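Local coordinates for protein proteasome accessory factor B/C (PafBC) (Paenarthrobacter aurescens, PDB 6SJ9) that regulates transcription in the bacterial response to DNA damage, probably binding DNA through its winged helix-turn-helix domains, at residues L507-L512 and E516-D521; L525-Y528 and T533-F536; D601-E606 and P629-Q634; R607-P610 and L616-E619. All coordinates share one frame; numbering follows the deposited sequence.

Interaction 1 (L507-L512 and E516-D521); sequences LRYFSL and EVTERD
R508 and E519 sit side by side, a non-hydrogen-bonded pair, across the first antiparallel hairpin of the second WYL domain, whose five-stranded sheet belongs to the Sm-like fold. The backbone ladder shows how such a hairpin settles its polar atoms. L507 and R520 form a hydrogen-bonded pair in both directions, L507 N reaching R520 O at 2.7 Å, and Y509 pairs with T518 likewise. Near the turn S511 N gives one more bond to E516 O, while S511 OG is held by D515. On the face carrying R508, V517, E519 and F510, the R508 side chain runs extended beside that of E519. Its NE donates to E519 OE2 at 3.0 Å in a nearly straight salt bridge (165°). The oxygen lies in the guanidinium plane, yet NE approaches it from above the carboxylate plane; a longer bond from R508 NH2 is weak. E519 OE1 turns to R506, so the carboxylate serves two arginines. On the other face R520 NH1 is shared between E583 and T518 OG1, the latter at 2.8 Å. T518 OG1, set between its backbone N and carbonyl carbon (chi1 53°), also lies 2.9 Å from a water, which donates a hydrogen bond to Y509 O at 3.1 Å.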
loop_
_atom_site.group_PDB
_atom_site.type_symbol
_atom_site.label_atom_id
_atom_site.label_comp_id
_atom_site.label_asym_id
_atom_site.label_seq_id
_atom_site.Cartn_x
_atom_site.Cartn_y
_atom_site.Cartn_z
ATOM N N LEU A 507 -3.188 -32.092 -4.169
ATOM C CA LEU A 507 -4.192 -31.084 -3.870
ATOM C C LEU A 507 -5.203 -31.023 -5.010
ATOM O O LEU A 507 -4.830 -30.969 -6.197
ATOM C CB LEU A 507 -3.536 -29.713 -3.676
ATOM C CG LEU A 507 -4.487 -28.535 -3.786
ATOM C CD1 LEU A 507 -5.493 -28.512 -2.589
ATOM C CD2 LEU A 507 -3.606 -27.255 -3.880
ATOM N N ARG A 508 -6.468 -31.056 -4.651
ATOM C CA ARG A 508 -7.579 -30.743 -5.547
ATOM C C ARG A 508 -8.160 -29.412 -5.095
ATOM O O ARG A 508 -8.630 -29.293 -3.968
ATOM C CB ARG A 508 -8.629 -31.841 -5.533
ATOM C CG ARG A 508 -8.142 -33.066 -6.359
ATOM C CD ARG A 508 -9.190 -34.118 -6.229
ATOM N NE ARG A 508 -8.756 -35.375 -6.758
ATOM C CZ ARG A 508 -9.361 -36.512 -6.440
ATOM N NH1 ARG A 508 -10.392 -36.477 -5.591
ATOM N NH2 ARG A 508 -8.946 -37.664 -6.965
ATOM N N TYR A 509 -8.031 -28.391 -5.924
ATOM C CA TYR A 509 -8.314 -27.022 -5.515
ATOM C C TYR A 509 -9.509 -26.550 -6.329
ATOM O O TYR A 509 -9.455 -26.604 -7.548
ATOM C CB TYR A 509 -7.093 -26.150 -5.770
ATOM C CG TYR A 509 -7.135 -24.783 -5.138
ATOM C CD1 TYR A 509 -7.192 -24.645 -3.762
ATOM C CD2 TYR A 509 -7.051 -23.625 -5.916
ATOM C CE1 TYR A 509 -7.204 -23.394 -3.132
ATOM C CE2 TYR A 509 -7.094 -22.341 -5.289
ATOM C CZ TYR A 509 -7.166 -22.248 -3.896
ATOM O OH TYR A 509 -7.146 -21.019 -3.238
ATOM N N PHE A 510 -10.581 -26.100 -5.653
ATOM C CA PHE A 510 -11.750 -25.548 -6.340
ATOM C C PHE A 510 -11.393 -24.295 -7.140
ATOM O O PHE A 510 -10.612 -23.459 -6.709
ATOM C CB PHE A 510 -12.855 -25.165 -5.348
ATOM C CG PHE A 510 -13.636 -26.323 -4.822
ATOM C CD1 PHE A 510 -14.388 -27.096 -5.651
ATOM C CD2 PHE A 510 -13.642 -26.586 -3.452
ATOM C CE1 PHE A 510 -15.090 -28.153 -5.166
ATOM C CE2 PHE A 510 -14.354 -27.607 -2.950
ATOM C CZ PHE A 510 -15.082 -28.406 -3.812
ATOM N N SER A 511 -11.986 -24.165 -8.309
ATOM C CA SER A 511 -11.950 -22.904 -9.024
ATOM C C SER A 511 -12.787 -21.855 -8.279
ATOM O O SER A 511 -13.501 -22.151 -7.317
ATOM C CB SER A 511 -12.500 -23.090 -10.423
ATOM O OG SER A 511 -13.869 -23.424 -10.240
ATOM N N LEU A 512 -12.716 -20.608 -8.750
ATOM C CA LEU A 512 -13.435 -19.538 -8.058
ATOM C C LEU A 512 -14.924 -19.858 -7.910
ATOM O O LEU A 512 -15.471 -19.782 -6.807
ATOM C CB LEU A 512 -13.239 -18.210 -8.795
ATOM C CG LEU A 512 -13.834 -16.963 -8.127
ATOM C CD1 LEU A 512 -13.508 -16.908 -6.621
ATOM C CD2 LEU A 512 -13.286 -15.721 -8.818
ATOM N N GLU A 516 -15.471 -26.576 -10.671
ATOM C CA GLU A 516 -14.361 -27.384 -11.162
ATOM C C GLU A 516 -13.258 -27.454 -10.117
ATOM O O GLU A 516 -13.220 -26.673 -9.155
ATOM C CB GLU A 516 -13.737 -26.712 -12.386
ATOM C CG GLU A 516 -14.706 -26.218 -13.454
ATOM C CD GLU A 516 -13.974 -25.506 -14.594
ATOM O OE1 GLU A 516 -14.336 -25.708 -15.780
ATOM O OE2 GLU A 516 -12.993 -24.778 -14.297
ATOM N N VAL A 517 -12.288 -28.322 -10.371
ATOM C CA VAL A 517 -11.100 -28.395 -9.535
ATOM C C VAL A 517 -9.907 -28.521 -10.454
ATOM O O VAL A 517 -10.021 -29.037 -11.573
ATOM C CB VAL A 517 -11.107 -29.588 -8.549
ATOM C CG1 VAL A 517 -12.267 -29.483 -7.527
ATOM C CG2 VAL A 517 -11.204 -30.899 -9.356
ATOM N N THR A 518 -8.798 -27.964 -10.013
ATOM C CA THR A 518 -7.494 -28.267 -10.573
ATOM C C THR A 518 -6.859 -29.289 -9.628
ATOM O O THR A 518 -7.107 -29.282 -8.407
ATOM C CB THR A 518 -6.600 -27.016 -10.706
ATOM O OG1 THR A 518 -6.522 -26.346 -9.444
ATOM C CG2 THR A 518 -7.158 -26.030 -11.746
ATOM N N GLU A 519 -6.029 -30.156 -10.199
ATOM C CA GLU A 519 -5.360 -31.215 -9.465
ATOM C C GLU A 519 -3.860 -31.030 -9.620
ATOM O O GLU A 519 -3.369 -30.877 -10.741
ATOM C CB GLU A 519 -5.808 -32.594 -9.988
ATOM C CG GLU A 519 -5.588 -33.747 -9.001
ATOM C CD GLU A 519 -5.966 -35.179 -9.534
ATOM O OE1 GLU A 519 -5.779 -35.502 -10.758
ATOM O OE2 GLU A 519 -6.507 -35.959 -8.703
ATOM N N ARG A 520 -3.133 -31.063 -8.504
ATOM C CA ARG A 520 -1.723 -30.753 -8.567
ATOM C C ARG A 520 -1.013 -31.273 -7.330
ATOM O O ARG A 520 -1.601 -31.333 -6.249
ATOM C CB ARG A 520 -1.499 -29.253 -8.656
ATOM C CG ARG A 520 -2.275 -28.547 -7.535
ATOM C CD ARG A 520 -2.054 -27.088 -7.705
ATOM N NE ARG A 520 -3.165 -26.434 -8.282
ATOM C CZ ARG A 520 -3.140 -25.184 -8.736
ATOM N NH1 ARG A 520 -4.265 -24.671 -9.160
ATOM N NH2 ARG A 520 -2.027 -24.460 -8.784
ATOM N N ASP A 521 0.265 -31.621 -7.515
ATOM C CA ASP A 521 1.178 -31.983 -6.435
ATOM C C ASP A 521 1.804 -30.716 -5.883
ATOM O O ASP A 521 2.264 -29.875 -6.657
ATOM C CB ASP A 521 2.287 -32.920 -6.957
ATOM C CG ASP A 521 1.730 -34.323 -7.319
ATOM O OD1 ASP A 521 0.819 -34.849 -6.626
ATOM O OD2 ASP A 521 2.188 -34.856 -8.311
HETATM O O HOH W 1 -8.540 -24.230 -9.232
#

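Interaction 2 (L525-Y528 and T533-F536); sequences LRLY and TWYF
The second hairpin of the Sm-like WYL sheet joins strands 517-530 and 533-540, and its cross-strand pair Y528 and Y535 illustrates how aromatic side chains can settle beside each other without stacking fully. The two residues form a hydrogen-bonded antiparallel pair: Y528 N donates to Y535 O at 3.0 Å, and Y535 N returns a bond to Y528 O at 2.7 Å. The Y528 ring, with CG held between the backbone N and the carbonyl carbon (chi1 61°), reaches over the other strand, and Y535 CB comes over one face, offset toward the rim, 3.4 Å from Y528 CZ. This is a CH-pi contact. The two rings are nearly parallel (12°) but slid apart, with little overlap. Y528 OH is bonded to N548, and R577 makes a cation-pi contact with the ring. On the opposite face of the sheet L527 packs against F536 and W534. Its CD1 lies 3.8 Å from F536 CB, and its CG meets W534 CE3 at 4.1 Å, the two side chains crossing at about a right angle. Helix 489-501 covers this side through F492 and I495. A classic beta bulge, L525 and R526 both facing E537, lies just before, and the O of bulge residue R526 accepts a CA-H...O contact from F536 CA at 3.1 Å.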
loop_
_atom_site.group_PDB
_atom_site.type_symbol
_atom_site.label_atom_id
_atom_site.label_comp_id
_atom_site.label_asym_id
_atom_site.label_seq_id
_atom_site.Cartn_x
_atom_site.Cartn_y
_atom_site.Cartn_z
ATOM N N LEU A 525 4.403 -25.501 2.567
ATOM C CA LEU A 525 5.461 -24.750 3.241
ATOM C C LEU A 525 5.018 -24.080 4.534
ATOM O O LEU A 525 5.667 -24.282 5.565
ATOM C CB LEU A 525 5.999 -23.667 2.278
ATOM C CG LEU A 525 6.598 -24.229 0.963
ATOM C CD1 LEU A 525 7.076 -23.154 0.009
ATOM C CD2 LEU A 525 7.796 -25.191 1.238
ATOM N N ARG A 526 3.952 -23.273 4.497
ATOM C CA ARG A 526 3.496 -22.490 5.643
ATOM C C ARG A 526 1.988 -22.391 5.633
ATOM O O ARG A 526 1.380 -22.167 4.587
ATOM C CB ARG A 526 4.051 -21.055 5.610
ATOM C CG ARG A 526 5.485 -20.998 6.071
ATOM C CD ARG A 526 5.937 -19.542 6.173
ATOM N NE ARG A 526 6.114 -18.992 4.816
ATOM C CZ ARG A 526 6.646 -17.799 4.596
ATOM N NH1 ARG A 526 7.037 -17.042 5.648
ATOM N NH2 ARG A 526 6.805 -17.385 3.359
ATOM N N LEU A 527 1.417 -22.492 6.802
ATOM C CA LEU A 527 0.009 -22.267 7.051
ATOM C C LEU A 527 -0.119 -20.987 7.883
ATOM O O LEU A 527 0.550 -20.857 8.910
ATOM C CB LEU A 527 -0.525 -23.486 7.778
ATOM C CG LEU A 527 -1.966 -23.843 7.981
ATOM C CD1 LEU A 527 -2.717 -23.798 6.688
ATOM C CD2 LEU A 527 -1.921 -25.255 8.601
ATOM N N TYR A 528 -0.885 -20.016 7.403
ATOM C CA TYR A 528 -0.963 -18.702 8.058
ATOM C C TYR A 528 -2.350 -18.129 7.816
ATOM O O TYR A 528 -3.031 -18.514 6.854
ATOM C CB TYR A 528 0.142 -17.740 7.549
ATOM C CG TYR A 528 0.011 -17.484 6.069
ATOM C CD1 TYR A 528 0.466 -18.426 5.148
ATOM C CD2 TYR A 528 -0.587 -16.335 5.582
ATOM C CE1 TYR A 528 0.321 -18.195 3.763
ATOM C CE2 TYR A 528 -0.726 -16.098 4.251
ATOM C CZ TYR A 528 -0.268 -17.036 3.322
ATOM O OH TYR A 528 -0.427 -16.774 1.962
ATOM N N THR A 533 -8.882 -15.369 7.664
ATOM C CA THR A 533 -8.808 -16.381 6.610
ATOM C C THR A 533 -7.526 -17.195 6.678
ATOM O O THR A 533 -6.428 -16.632 6.797
ATOM C CB THR A 533 -8.951 -15.728 5.236
ATOM O OG1 THR A 533 -10.115 -14.904 5.251
ATOM C CG2 THR A 533 -9.085 -16.760 4.131
ATOM N N TRP A 534 -7.658 -18.523 6.526
ATOM C CA TRP A 534 -6.477 -19.377 6.501
ATOM C C TRP A 534 -5.967 -19.546 5.076
ATOM O O TRP A 534 -6.730 -19.717 4.130
ATOM C CB TRP A 534 -6.739 -20.748 7.145
ATOM C CG TRP A 534 -6.700 -20.652 8.632
ATOM C CD1 TRP A 534 -7.768 -20.530 9.478
ATOM C CD2 TRP A 534 -5.526 -20.563 9.441
ATOM N NE1 TRP A 534 -7.326 -20.393 10.775
ATOM C CE2 TRP A 534 -5.952 -20.427 10.783
ATOM C CE3 TRP A 534 -4.150 -20.617 9.162
ATOM C CZ2 TRP A 534 -5.053 -20.339 11.863
ATOM C CZ3 TRP A 534 -3.243 -20.517 10.234
ATOM C CH2 TRP A 534 -3.721 -20.360 11.586
ATOM N N TYR A 535 -4.660 -19.520 4.943
ATOM C CA TYR A 535 -3.999 -19.733 3.672
ATOM C C TYR A 535 -2.872 -20.727 3.868
ATOM O O TYR A 535 -2.358 -20.902 4.983
ATOM C CB TYR A 535 -3.373 -18.444 3.110
ATOM C CG TYR A 535 -4.317 -17.286 2.866
ATOM C CD1 TYR A 535 -4.728 -16.446 3.920
ATOM C CD2 TYR A 535 -4.743 -16.994 1.584
ATOM C CE1 TYR A 535 -5.574 -15.369 3.674
ATOM C CE2 TYR A 535 -5.574 -15.949 1.324
ATOM C CZ TYR A 535 -5.975 -15.123 2.386
ATOM O OH TYR A 535 -6.813 -14.081 2.118
ATOM N N PHE A 536 -2.467 -21.402 2.794
ATOM C CA PHE A 536 -1.200 -22.112 2.909
ATOM C C PHE A 536 -0.347 -21.804 1.689
ATOM O O PHE A 536 -0.823 -21.832 0.550
ATOM C CB PHE A 536 -1.337 -23.617 3.108
ATOM C CG PHE A 536 -2.035 -24.343 2.000
ATOM C CD1 PHE A 536 -3.413 -24.257 1.837
ATOM C CD2 PHE A 536 -1.330 -25.213 1.213
ATOM C CE1 PHE A 536 -4.053 -24.953 0.842
ATOM C CE2 PHE A 536 -1.967 -25.926 0.224
ATOM C CZ PHE A 536 -3.316 -25.798 0.039
#

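Interaction 3 (D601-E606 and P629-Q634); sequences DDYYAE and PMFVSQ
Y603 meets F631 in the ferredoxin-like WCX domain, joining the end of helix 599-602 to helix 627-634 by a single pair of rings. Helix 599-602 closes in a Schellman motif, with Y604, at positive phi, as its C-prime residue and Y604 N bonded to D601 O at 3.0 Å. Y603 is the first residue to leave the helical backbone, and its CB is directed toward the other helix. From CB, chi1 of -71° sets CG beside the backbone N and sends the ring out toward F631. Along one side of that ring, CD1 is the first atom to near the phenylalanine, 4.1 Å from F631 CE1. Next comes CE1, which makes the closest approach at 3.3 Å to the same F631 CE1. CZ follows, lying 3.5 Å from F631 CE1. The rings form an offset edge-to-face pair, the edge of F631 turned toward the face of Y603, with planes at 72° and centroids 4.9 Å apart. F631 reaches out to it with CG anti to its backbone N (chi1 178°). The pair is part of a larger aromatic cluster: F622 meets both rings, and H635 meets F631 edge-to-face. At the tip of the tyrosine, the hydroxyl oxygen passes alongside the phenylalanine, with Y603 OH 3.5 Å from F631 CD1.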
loop_
_atom_site.group_PDB
_atom_site.type_symbol
_atom_site.label_atom_id
_atom_site.label_comp_id
_atom_site.label_asym_id
_atom_site.label_seq_id
_atom_site.Cartn_x
_atom_site.Cartn_y
_atom_site.Cartn_z
ATOM N N ASP A 601 5.347 -1.506 -14.011
ATOM C CA ASP A 601 6.066 -1.945 -12.802
ATOM C C ASP A 601 5.110 -2.190 -11.634
ATOM O O ASP A 601 5.225 -3.192 -10.910
ATOM C CB ASP A 601 7.084 -0.885 -12.419
ATOM C CG ASP A 601 8.290 -0.848 -13.356
ATOM O OD1 ASP A 601 8.714 -1.904 -13.907
ATOM O OD2 ASP A 601 8.784 0.284 -13.554
ATOM N N ASP A 602 4.165 -1.278 -11.444
ATOM C CA ASP A 602 3.212 -1.423 -10.355
ATOM C C ASP A 602 2.480 -2.759 -10.434
ATOM O O ASP A 602 2.144 -3.333 -9.396
ATOM C CB ASP A 602 2.206 -0.260 -10.390
ATOM C CG ASP A 602 2.869 1.094 -10.194
ATOM O OD1 ASP A 602 4.070 1.155 -9.809
ATOM O OD2 ASP A 602 2.216 2.110 -10.495
ATOM N N TYR A 603 2.245 -3.290 -11.647
ATOM C CA TYR A 603 1.516 -4.543 -11.780
ATOM C C TYR A 603 2.414 -5.697 -12.228
ATOM O O TYR A 603 1.911 -6.719 -12.711
ATOM C CB TYR A 603 0.328 -4.321 -12.724
ATOM C CG TYR A 603 -0.753 -3.444 -12.055
ATOM C CD1 TYR A 603 -0.636 -2.051 -12.044
ATOM C CD2 TYR A 603 -1.839 -4.002 -11.373
ATOM C CE1 TYR A 603 -1.601 -1.226 -11.406
ATOM C CE2 TYR A 603 -2.813 -3.179 -10.730
ATOM C CZ TYR A 603 -2.679 -1.791 -10.757
ATOM O OH TYR A 603 -3.616 -0.961 -10.124
ATOM N N TYR A 604 3.731 -5.563 -12.051
ATOM C CA TYR A 604 4.687 -6.656 -12.266
ATOM C C TYR A 604 4.481 -7.317 -13.632
ATOM O O TYR A 604 4.365 -8.534 -13.737
ATOM C CB TYR A 604 4.618 -7.706 -11.144
ATOM C CG TYR A 604 4.328 -7.108 -9.772
ATOM C CD1 TYR A 604 5.298 -6.377 -9.093
ATOM C CD2 TYR A 604 3.062 -7.230 -9.199
ATOM C CE1 TYR A 604 5.030 -5.786 -7.866
ATOM C CE2 TYR A 604 2.775 -6.648 -7.977
ATOM C CZ TYR A 604 3.776 -5.926 -7.315
ATOM O OH TYR A 604 3.454 -5.369 -6.109
ATOM N N ALA A 605 4.452 -6.506 -14.680
ATOM C CA ALA A 605 4.139 -7.003 -16.014
ATOM C C ALA A 605 4.929 -8.261 -16.373
ATOM O O ALA A 605 6.143 -8.335 -16.179
ATOM C CB ALA A 605 4.440 -5.909 -17.034
ATOM N N GLU A 606 4.229 -9.257 -16.908
ATOM C CA GLU A 606 4.917 -10.481 -17.320
ATOM C C GLU A 606 5.833 -10.210 -18.511
ATOM O O GLU A 606 6.943 -10.743 -18.579
ATOM C CB GLU A 606 3.900 -11.575 -17.681
ATOM C CG GLU A 606 2.720 -11.714 -16.698
ATOM C CD GLU A 606 3.137 -12.365 -15.386
ATOM O OE1 GLU A 606 3.894 -13.355 -15.457
ATOM O OE2 GLU A 606 2.706 -11.910 -14.299
ATOM N N PRO A 629 -12.072 -2.056 -15.409
ATOM C CA PRO A 629 -12.627 -0.775 -15.910
ATOM C C PRO A 629 -12.303 0.436 -15.027
ATOM O O PRO A 629 -12.017 1.529 -15.540
ATOM C CB PRO A 629 -14.138 -1.059 -15.970
ATOM C CG PRO A 629 -14.221 -2.554 -16.146
ATOM C CD PRO A 629 -13.114 -3.091 -15.281
HETATM N N MSE A 630 -12.389 0.286 -13.716
HETATM C CA MSE A 630 -11.909 1.304 -12.767
HETATM C C MSE A 630 -10.446 1.688 -12.993
HETATM O O MSE A 630 -10.135 2.861 -13.091
HETATM C CB MSE A 630 -12.059 0.816 -11.339
HETATM C CG MSE A 630 -13.468 0.416 -10.967
HETATM SE SE MSE A 630 -13.547 0.037 -9.041
HETATM C CE MSE A 630 -12.038 -1.233 -8.935
ATOM N N PHE A 631 -9.571 0.685 -13.096
ATOM C CA PHE A 631 -8.176 0.930 -13.454
ATOM C C PHE A 631 -8.064 1.797 -14.711
ATOM O O PHE A 631 -7.418 2.854 -14.695
ATOM C CB PHE A 631 -7.482 -0.416 -13.651
ATOM C CG PHE A 631 -6.028 -0.321 -14.068
ATOM C CD1 PHE A 631 -5.051 0.046 -13.154
ATOM C CD2 PHE A 631 -5.639 -0.600 -15.381
ATOM C CE1 PHE A 631 -3.712 0.128 -13.531
ATOM C CE2 PHE A 631 -4.310 -0.501 -15.759
ATOM C CZ PHE A 631 -3.345 -0.144 -14.827
ATOM N N VAL A 632 -8.784 1.429 -15.792
ATOM C CA VAL A 632 -8.600 2.151 -17.051
ATOM C C VAL A 632 -9.180 3.560 -16.941
ATOM O O VAL A 632 -8.597 4.538 -17.441
ATOM C CB VAL A 632 -9.228 1.381 -18.238
ATOM C CG1 VAL A 632 -9.177 2.213 -19.509
ATOM C CG2 VAL A 632 -8.574 0.017 -18.452
ATOM N N SER A 633 -10.364 3.695 -16.337
ATOM C CA SER A 633 -10.924 5.041 -16.266
ATOM C C SER A 633 -10.143 5.897 -15.279
ATOM O O SER A 633 -9.911 7.076 -15.538
ATOM C CB SER A 633 -12.420 5.013 -15.903
ATOM O OG SER A 633 -12.658 4.529 -14.585
ATOM N N GLN A 634 -9.652 5.307 -14.183
ATOM C CA GLN A 634 -8.828 6.086 -13.258
ATOM C C GLN A 634 -7.696 6.779 -13.993
ATOM O O GLN A 634 -7.503 7.993 -13.873
ATOM C CB GLN A 634 -8.237 5.190 -12.166
ATOM C CG GLN A 634 -7.286 5.972 -11.321
ATOM C CD GLN A 634 -6.726 5.188 -10.173
ATOM O OE1 GLN A 634 -7.268 4.167 -9.784
ATOM N NE2 GLN A 634 -5.613 5.661 -9.633
#

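Interaction 4 (R607-P610 and L616-E619); sequences RTAP and LLAE
R607 and E619 begin a short antiparallel hairpin at the margin of the four-stranded WCX sheet, an example of a salt bridge laid across a hydrogen-bonded pair. R607 O accepts E619 N at 2.9 Å. On the face they share with A609 and L617 the two side chains cross, the arginine bent at chi3 (-62°) so that its guanidinium turns to the carboxylate. R607 NH2 meets E619 OE1 at 3.1 Å from the syn side, and R607 NE adds a weak bond to OE2. Both carboxylate oxygens are thus engaged, one of them weakly, with the two planes 28° apart. Next, T608 faces the other side of the sheet, where its CG2 packs on L616 CD1 at 3.9 Å. A609 then forms the second hydrogen-bonded pair, its N giving to L617 O and its O receiving L617 N, each at 2.9 Å. On the R607 face its CB lies 4.0 Å from L617 CB. P610 closes the strand, its CA near L616 CB at 4.3 Å. Strand 607-610 is an outermost strand of this sheet, whereas strand 616-622 has strand 586-592 as its next neighbour, L616 and A618 both resting on L592. Helix 599-602 covers the T608 and L616 face through A600, while P327 and P332 lie against L617 and A609.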
loop_
_atom_site.group_PDB
_atom_site.type_symbol
_atom_site.label_atom_id
_atom_site.label_comp_id
_atom_site.label_asym_id
_atom_site.label_seq_id
_atom_site.Cartn_x
_atom_site.Cartn_y
_atom_site.Cartn_z
ATOM N N ARG A 607 5.387 -9.385 -19.455
ATOM C CA ARG A 607 6.153 -9.054 -20.650
ATOM C C ARG A 607 5.851 -7.618 -21.038
ATOM O O ARG A 607 4.728 -7.143 -20.862
ATOM C CB ARG A 607 5.805 -9.938 -21.852
ATOM C CG ARG A 607 6.121 -11.421 -21.704
ATOM C CD ARG A 607 6.035 -12.132 -23.090
ATOM N NE ARG A 607 4.696 -12.061 -23.673
ATOM C CZ ARG A 607 4.360 -12.556 -24.859
ATOM N NH1 ARG A 607 5.260 -13.161 -25.616
ATOM N NH2 ARG A 607 3.121 -12.436 -25.289
ATOM N N THR A 608 6.828 -6.964 -21.651
ATOM C CA THR A 608 6.655 -5.608 -22.155
ATOM C C THR A 608 7.239 -5.524 -23.565
ATOM O O THR A 608 8.088 -6.330 -23.943
ATOM C CB THR A 608 7.340 -4.547 -21.232
ATOM O OG1 THR A 608 8.741 -4.823 -21.125
ATOM C CG2 THR A 608 6.717 -4.532 -19.789
ATOM N N ALA A 609 6.732 -4.585 -24.363
ATOM C CA ALA A 609 7.335 -4.312 -25.660
ATOM C C ALA A 609 7.398 -2.803 -25.824
ATOM O O ALA A 609 6.364 -2.136 -25.779
ATOM C CB ALA A 609 6.520 -4.922 -26.805
ATOM N N PRO A 610 8.563 -2.224 -26.056
ATOM C CA PRO A 610 8.620 -0.777 -26.250
ATOM C C PRO A 610 7.948 -0.370 -27.550
ATOM O O PRO A 610 7.937 -1.108 -28.541
ATOM C CB PRO A 610 10.123 -0.484 -26.266
ATOM C CG PRO A 610 10.709 -1.739 -26.821
ATOM C CD PRO A 610 9.880 -2.852 -26.216
ATOM N N LEU A 616 4.427 1.664 -24.237
ATOM C CA LEU A 616 4.778 0.250 -24.283
ATOM C C LEU A 616 3.538 -0.625 -24.255
ATOM O O LEU A 616 2.488 -0.217 -23.760
ATOM C CB LEU A 616 5.689 -0.176 -23.136
ATOM C CG LEU A 616 5.251 0.090 -21.702
ATOM C CD1 LEU A 616 5.888 -0.892 -20.786
ATOM C CD2 LEU A 616 5.708 1.442 -21.321
ATOM N N LEU A 617 3.674 -1.812 -24.841
ATOM C CA LEU A 617 2.763 -2.908 -24.592
ATOM C C LEU A 617 3.136 -3.597 -23.302
ATOM O O LEU A 617 4.316 -3.777 -22.995
ATOM C CB LEU A 617 2.801 -3.948 -25.710
ATOM C CG LEU A 617 2.551 -3.525 -27.152
ATOM C CD1 LEU A 617 2.621 -4.764 -28.062
ATOM C CD2 LEU A 617 1.226 -2.789 -27.317
ATOM N N ALA A 618 2.130 -4.038 -22.571
ATOM C CA ALA A 618 2.397 -4.689 -21.295
ATOM C C ALA A 618 1.350 -5.749 -21.025
ATOM O O ALA A 618 0.151 -5.457 -21.001
ATOM C CB ALA A 618 2.439 -3.670 -20.166
ATOM N N GLU A 619 1.807 -6.964 -20.841
ATOM C CA GLU A 619 0.962 -8.079 -20.469
ATOM C C GLU A 619 0.988 -8.224 -18.945
ATOM O O GLU A 619 2.054 -8.440 -18.366
ATOM C CB GLU A 619 1.522 -9.316 -21.162
ATOM C CG GLU A 619 0.700 -10.533 -21.142
ATOM C CD GLU A 619 1.392 -11.628 -21.910
ATOM O OE1 GLU A 619 1.054 -11.838 -23.094
ATOM O OE2 GLU A 619 2.329 -12.230 -21.334
#

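In the fold
Followed from the N terminus, the four contacts fall into two domains. Interaction 1 closes the short loop between strands 503-510 and 517-530, and interaction 2 the next hairpin, between 517-530 and 533-540; the two stand in series, share the middle strand and touch where L507 meets F536. Both build the WYL sheet. Further on, interaction 3 closes a longer loop from helix 599-602 to helix 627-634, and the hairpin of interaction 4 lies wholly within that loop. They meet through a probable hydrogen bond from E606 N to E619 O. The two pairs stay apart: the centres of interactions 1 and 3 are about 28 Å from each other.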